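Local atomic coordinates of cell envelope-related transcriptional attenuator domain-containing protein (Streptococcus agalactiae, PDB entry 3OKZ), a protein that is of unknown function but, as a member of the LytR/CpsA/Psr family, probably takes part in assembling the cell envelope. Residues A[286-289]-A[290-294]. Numbering follows the deposited sequence.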
loop_
_atom_site.group_PDB
_atom_site.type_symbol
_atom_site.label_atom_id
_atom_site.label_comp_id
_atom_site.label_asym_id
_atom_site.label_seq_id
_atom_site.Cartn_x
_atom_site.Cartn_y
_atom_site.Cartn_z
ATOM N N LEU A 286 3.479 -22.442 -7.233
ATOM C CA LEU A 286 3.358 -21.378 -6.257
ATOM C C LEU A 286 3.992 -21.654 -4.892
ATOM O O LEU A 286 4.081 -22.798 -4.451
ATOM C CB LEU A 286 1.870 -21.033 -6.101
ATOM C CG LEU A 286 1.350 -20.219 -4.917
ATOM C CD1 LEU A 286 2.076 -18.888 -4.808
ATOM C CD2 LEU A 286 -0.145 -20.000 -5.111
ATOM N N LYS A 287 4.439 -20.577 -4.250
ATOM C CA LYS A 287 5.039 -20.592 -2.915
ATOM C C LYS A 287 4.596 -19.281 -2.279
ATOM O O LYS A 287 4.666 -18.228 -2.911
ATOM C CB LYS A 287 6.569 -20.636 -2.994
ATOM C CG LYS A 287 7.287 -20.330 -1.684
ATOM C CD LYS A 287 8.789 -20.348 -1.896
ATOM C CE LYS A 287 9.558 -19.709 -0.747
ATOM N NZ LYS A 287 9.468 -20.489 0.516
ATOM N N THR A 288 4.126 -19.350 -1.043
ATOM C CA THR A 288 3.648 -18.174 -0.329
ATOM C C THR A 288 3.508 -18.538 1.129
ATOM O O THR A 288 3.544 -19.716 1.481
ATOM C CB THR A 288 2.254 -17.738 -0.816
ATOM O OG1 THR A 288 1.874 -16.521 -0.164
ATOM C CG2 THR A 288 1.229 -18.801 -0.476
ATOM N N SER A 289 3.339 -17.534 1.982
ATOM C CA SER A 289 3.167 -17.799 3.408
ATOM C C SER A 289 1.698 -17.649 3.768
ATOM O O SER A 289 1.309 -17.798 4.922
ATOM C CB SER A 289 4.021 -16.841 4.241
ATOM O OG SER A 289 3.843 -15.500 3.821
ATOM N N ALA A 290 0.884 -17.364 2.759
ATOM C CA ALA A 290 -0.542 -17.178 2.963
ATOM C C ALA A 290 -1.291 -18.488 2.841
ATOM O O ALA A 290 -0.872 -19.397 2.128
ATOM C CB ALA A 290 -1.097 -16.156 1.965
ATOM N N ILE A 291 -2.410 -18.555 3.551
ATOM C CA ILE A 291 -3.270 -19.718 3.581
ATOM C C ILE A 291 -4.082 -19.765 2.299
ATOM O O ILE A 291 -4.889 -18.883 2.035
ATOM C CB ILE A 291 -4.208 -19.638 4.798
ATOM C CG1 ILE A 291 -3.397 -19.783 6.083
ATOM C CG2 ILE A 291 -5.254 -20.732 4.734
ATOM C CD1 ILE A 291 -2.325 -18.735 6.251
ATOM N N LEU A 292 -3.863 -20.788 1.491
ATOM C CA LEU A 292 -4.592 -20.892 0.242
ATOM C C LEU A 292 -5.985 -21.485 0.413
ATOM O O LEU A 292 -6.251 -22.287 1.320
ATOM C CB LEU A 292 -3.781 -21.703 -0.762
ATOM C CG LEU A 292 -2.402 -21.091 -1.024
ATOM C CD1 LEU A 292 -1.592 -22.052 -1.862
ATOM C CD2 LEU A 292 -2.534 -19.726 -1.735
ATOM N N TYR A 293 -6.872 -21.071 -0.481
ATOM C CA TYR A 293 -8.265 -21.490 -0.464
ATOM C C TYR A 293 -8.435 -22.985 -0.570
ATOM O O TYR A 293 -9.353 -23.538 0.024
ATOM C CB TYR A 293 -9.018 -20.789 -1.600
ATOM C CG TYR A 293 -10.489 -21.110 -1.705
ATOM C CD1 TYR A 293 -10.943 -22.154 -2.506
ATOM C CD2 TYR A 293 -11.440 -20.335 -1.036
ATOM C CE1 TYR A 293 -12.311 -22.415 -2.646
ATOM C CE2 TYR A 293 -12.810 -20.589 -1.170
ATOM C CZ TYR A 293 -13.237 -21.626 -1.978
ATOM O OH TYR A 293 -14.586 -21.856 -2.139
ATOM N N GLU A 294 -7.539 -23.634 -1.309
ATOM C CA GLU A 294 -7.615 -25.076 -1.516
ATOM C C GLU A 294 -7.099 -25.890 -0.348
ATOM O O GLU A 294 -7.686 -26.899 0.007
ATOM C CB GLU A 294 -6.852 -25.481 -2.779
ATOM C CG GLU A 294 -7.428 -24.957 -4.096
ATOM C CD GLU A 294 -7.128 -23.482 -4.363
ATOM O OE1 GLU A 294 -7.492 -22.981 -5.445
ATOM O OE2 GLU A 294 -6.529 -22.819 -3.496
#
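Between Thr288 and Ala290 the extended backbone bends at Ser289, whose psi of 2° departs from the extended conformation of Thr288 and Ala290 around it. The bend brings the amide N of Ala290 within bonding distance of the Thr288 hydroxyl: Ala290 N donates to Thr288 OG1 over 3.2 Å, and the N-H...O angle of 164° marks a nearly straight bond. Thr288 presents its hydroxyl in this direction because OG1 lies anti to its own backbone N (chi1 -175°), on the carbonyl side where the chain turns. That rotamer also places CG2 alongside the Ala290 backbone, near its N and O, while the CB methyl of Ala290 approaches Thr288 OG1 to 3.7 Å. The hydroxyl has a second bond, to Leu104 O, so it links the bend to the end of helix 93-105.

Beyond the bend the returning chain sets Leu292 against the other branch of Thr288 and against Leu286. Leu292 CD2 meets Thr288 CG2 at 4.1 Å, and the two leucines meet end on, CD2 of Leu286 lying 4.1 Å from CD1 of Leu292. Leu268 and Leu267 of helix 264-277 touch Leu286 and Thr288 respectively. Leu292 is also the N-cap residue of the short helix 293-296, so its side of the leucine contact is carried by the residue that precedes the helix. Ser289 and Ile291 form backbone hydrogen bonds with Lys69 and Leu67 of strand 67-69.

Chemically, Thr288 is divided: its hydroxyl fixes the bend through one local amide and one distant carbonyl, and its methyl joins the leucines in an apolar cluster. The contact thus joins the loop after helix 264-277, near the C-terminal end of this LytR/CpsA/Psr-family construct, to helices 93-105 and 264-277 and to strand 67-69.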